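Local coordinates for SspB protein (Streptomyces clavuligerus, PDB 6JUF) that probably acts as a DNA-cleaving enzyme in the Ssp phosphorothioation-based defence system against phages, at residues A91-D96 with D312-Q317. Numbering follows the deposited sequence.
Sequences ARWLLD and DVLDEQ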
ATOM      1  N   ALA B  91      -6.570   3.226  17.822  1.00  9.40           N
ATOM      2  CA  ALA B  91      -5.573   2.334  17.269  1.00  8.94           C
ATOM      3  C   ALA B  91      -5.935   0.881  17.643  1.00  9.91           C
ATOM      4  O   ALA B  91      -5.837  -0.011  16.781  1.00  8.60           O
ATOM      5  CB  ALA B  91      -4.176   2.660  17.796  1.00  8.38           C
ATOM      6  N   ARG B  92      -6.397   0.625  18.864  1.00 10.16           N
ATOM      7  CA  ARG B  92      -6.859  -0.727  19.222  1.00 10.61           C
ATOM      8  C   ARG B  92      -8.026  -1.139  18.284  1.00  9.47           C
ATOM      9  O   ARG B  92      -8.063  -2.298  17.888  1.00 10.20           O
ATOM     10  CB  ARG B  92      -7.333  -0.758  20.682  1.00 12.29           C
ATOM     11  CG  ARG B  92      -8.072  -2.006  21.131  1.00 13.09           C
ATOM     12  CD  ARG B  92      -7.153  -3.222  21.068  1.00 11.44           C
ATOM     13  NE  ARG B  92      -7.810  -4.496  21.444  1.00 14.34           N
ATOM     14  CZ  ARG B  92      -8.468  -5.287  20.598  1.00 16.35           C
ATOM     15  NH1 ARG B  92      -8.683  -4.935  19.312  1.00 14.62           N
ATOM     16  NH2 ARG B  92      -8.991  -6.435  21.054  1.00 18.56           N
ATOM     17  N   TRP B  93      -8.952  -0.242  17.989  1.00  8.89           N
ATOM     18  CA  TRP B  93     -10.102  -0.578  17.171  1.00 10.85           C
ATOM     19  C   TRP B  93      -9.665  -0.863  15.733  1.00 10.61           C
ATOM     20  O   TRP B  93     -10.201  -1.751  15.095  1.00 10.19           O
ATOM     21  CB  TRP B  93     -11.123   0.548  17.282  1.00  9.72           C
ATOM     22  CG  TRP B  93     -12.270   0.385  16.325  1.00  9.48           C
ATOM     23  CD1 TRP B  93     -13.483  -0.260  16.532  1.00  9.82           C
ATOM     24  CD2 TRP B  93     -12.338   0.936  14.971  1.00  8.96           C
ATOM     25  NE1 TRP B  93     -14.251  -0.198  15.397  1.00 10.05           N
ATOM     26  CE2 TRP B  93     -13.609   0.528  14.422  1.00  9.05           C
ATOM     27  CE3 TRP B  93     -11.461   1.707  14.180  1.00  8.98           C
ATOM     28  CZ2 TRP B  93     -14.011   0.882  13.117  1.00  9.71           C
ATOM     29  CZ3 TRP B  93     -11.906   2.081  12.901  1.00  9.87           C
ATOM     30  CH2 TRP B  93     -13.151   1.632  12.387  1.00  8.31           C
ATOM     31  N   LEU B  94      -8.730  -0.070  15.171  1.00  9.83           N
ATOM     32  CA  LEU B  94      -8.399  -0.165  13.757  1.00  9.64           C
ATOM     33  C   LEU B  94      -7.300  -1.157  13.422  1.00 10.63           C
ATOM     34  O   LEU B  94      -7.408  -1.975  12.468  1.00  8.28           O
ATOM     35  CB  LEU B  94      -7.959   1.239  13.244  1.00  7.22           C
ATOM     36  CG  LEU B  94      -7.500   1.222  11.757  1.00  7.91           C
ATOM     37  CD1 LEU B  94      -8.660   0.886  10.791  1.00  8.98           C
ATOM     38  CD2 LEU B  94      -6.847   2.555  11.404  1.00  9.37           C
ATOM     39  N   LEU B  95      -6.209  -1.110  14.175  1.00  9.62           N
ATOM     40  CA  LEU B  95      -4.985  -1.773  13.807  1.00  9.17           C
ATOM     41  C   LEU B  95      -4.713  -3.112  14.475  1.00 10.87           C
ATOM     42  O   LEU B  95      -3.799  -3.811  14.034  1.00 10.55           O
ATOM     43  CB  LEU B  95      -3.764  -0.839  14.051  1.00 10.19           C
ATOM     44  CG  LEU B  95      -3.803   0.438  13.198  1.00  8.99           C
ATOM     45  CD1 LEU B  95      -2.647   1.319  13.704  1.00 12.42           C
ATOM     46  CD2 LEU B  95      -3.667   0.075  11.746  1.00  9.00           C
ATOM     47  N   ASP B  96      -5.380  -3.444  15.549  1.00 12.21           N
ATOM     48  CA  ASP B  96      -5.147  -4.716  16.211  1.00 12.22           C
ATOM     49  C   ASP B  96      -5.426  -5.864  15.241  1.00 15.20           C
ATOM     50  O   ASP B  96      -6.284  -5.768  14.337  1.00 12.24           O
ATOM     51  CB  ASP B  96      -6.061  -4.823  17.407  1.00 14.58           C
ATOM     52  CG  ASP B  96      -5.560  -5.828  18.400  1.00 15.93           C
ATOM     53  OD1 ASP B  96      -5.969  -7.008  18.291  1.00 18.07           O
ATOM     54  OD2 ASP B  96      -4.734  -5.461  19.245  1.00 16.88           O
ATOM     55  N   ASP B 312     -21.311   4.437  16.012  1.00 10.13           N
ATOM     56  CA  ASP B 312     -22.207   3.367  15.531  1.00 10.84           C
ATOM     57  C   ASP B 312     -22.060   3.208  14.031  1.00 10.29           C
ATOM     58  O   ASP B 312     -21.936   2.089  13.532  1.00 10.47           O
ATOM     59  CB  ASP B 312     -23.670   3.643  15.872  1.00 12.90           C
ATOM     60  CG  ASP B 312     -23.959   3.579  17.369  1.00 13.48           C
ATOM     61  OD1 ASP B 312     -23.141   2.958  18.089  1.00 13.25           O
ATOM     62  OD2 ASP B 312     -24.964   4.190  17.814  1.00 15.36           O
ATOM     63  N   VAL B 313     -22.129   4.315  13.305  1.00 10.38           N
ATOM     64  CA  VAL B 313     -22.105   4.284  11.844  1.00 10.35           C
ATOM     65  C   VAL B 313     -20.735   3.742  11.383  1.00  9.92           C
ATOM     66  O   VAL B 313     -20.642   2.901  10.502  1.00  9.69           O
ATOM     67  CB  VAL B 313     -22.281   5.722  11.305  1.00 10.87           C
ATOM     68  CG1 VAL B 313     -21.945   5.848   9.816  1.00  9.17           C
ATOM     69  CG2 VAL B 313     -23.711   6.196  11.524  1.00 14.43           C
ATOM     70  N   LEU B 314     -19.667   4.193  11.999  1.00 10.24           N
ATOM     71  CA  LEU B 314     -18.332   3.742  11.608  1.00  8.13           C
ATOM     72  C   LEU B 314     -18.112   2.252  11.958  1.00  9.47           C
ATOM     73  O   LEU B 314     -17.608   1.528  11.168  1.00 10.29           O
ATOM     74  CB  LEU B 314     -17.242   4.586  12.289  1.00  8.48           C
ATOM     75  CG  LEU B 314     -15.795   4.237  11.934  1.00  7.91           C
ATOM     76  CD1 LEU B 314     -15.559   4.276  10.418  1.00  8.26           C
ATOM     77  CD2 LEU B 314     -14.817   5.199  12.614  1.00  9.13           C
ATOM     78  N   ASP B 315     -18.535   1.804  13.127  1.00 10.66           N
ATOM     79  CA  ASP B 315     -18.360   0.419  13.471  1.00 10.42           C
ATOM     80  C   ASP B 315     -19.184  -0.452  12.541  1.00 10.65           C
ATOM     81  O   ASP B 315     -18.737  -1.571  12.204  1.00 11.30           O
ATOM     82  CB  ASP B 315     -18.733   0.189  14.923  1.00 11.84           C
ATOM     83  CG  ASP B 315     -18.045  -1.045  15.520  1.00 11.84           C
ATOM     84  OD1 ASP B 315     -16.923  -1.357  15.050  1.00  9.93           O
ATOM     85  OD2 ASP B 315     -18.573  -1.634  16.465  1.00 13.22           O
ATOM     86  N   GLU B 316     -20.351   0.009  12.115  1.00  9.80           N
ATOM     87  CA  GLU B 316     -21.147  -0.775  11.173  1.00 10.67           C
ATOM     88  C   GLU B 316     -20.397  -1.010   9.877  1.00 10.24           C
ATOM     89  O   GLU B 316     -20.481  -2.086   9.264  1.00 10.46           O
ATOM     90  CB  GLU B 316     -22.424  -0.058  10.883  1.00 11.85           C
ATOM     91  CG  GLU B 316     -23.357  -0.155  12.067  1.00 13.17           C
ATOM     92  CD  GLU B 316     -24.454   0.848  11.986  1.00 20.35           C
ATOM     93  OE1 GLU B 316     -24.755   1.239  10.851  1.00 32.73           O
ATOM     94  OE2 GLU B 316     -25.057   1.174  13.046  1.00 20.96           O
ATOM     95  N   GLN B 317     -19.667   0.002   9.428  1.00 10.71           N
ATOM     96  CA  GLN B 317     -18.900  -0.097   8.232  1.00 10.66           C
ATOM     97  C   GLN B 317     -17.860  -1.206   8.306  1.00 11.13           C
ATOM     98  O   GLN B 317     -17.447  -1.746   7.290  1.00 10.80           O
ATOM     99  CB  GLN B 317     -18.200   1.254   8.005  1.00 10.42           C
ATOM    100  CG  GLN B 317     -17.250   1.317   6.785  1.00 11.42           C
ATOM    101  CD  GLN B 317     -17.905   1.045   5.427  1.00 11.67           C
ATOM    102  OE1 GLN B 317     -19.102   1.140   5.261  1.00 11.49           O
ATOM    103  NE2 GLN B 317     -17.050   0.762   4.399  1.00 11.79           N
TER
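Trp-93 bridges to Leu-314 and Asp-315, and of residues 91-96 it alone touches residues 312-317. Ala-91 O accepts the helical bond from Leu-95 N. The guanidinium of Arg-92 has the carboxylate of Asp-96 over one face. NH1 of Arg-92 lies 3.6 Å from OD1 of Asp-96, an attraction of charges only, with the oxygen well out of the guanidinium plane. At Trp-93, CG is anti to the backbone N (chi1 172°), which sends the indole across to helix 306-317. NE1 of Trp-93 donates to OD1 of Asp-315 at 2.9 Å. The bond is almost straight, at 177°, and lies in the ring plane, but it reaches the oxygen from above the carboxylate plane. OD2 of the same carboxylate pairs with Arg-322, so both oxygens of this buried group are engaged. At the benzo end of the indole, CH2 of Trp-93 packs 3.7 Å from CG of Leu-314. The contact joins two helices far apart in the sequence, 89-95 and 306-317, within the DUF4007 family region and away from the known magnesium site. The rings of Trp-311 and Tyr-318 meet the indole edge-to-face, and Leu-112 of helix 107-118 touches both Trp-93 and Leu-314.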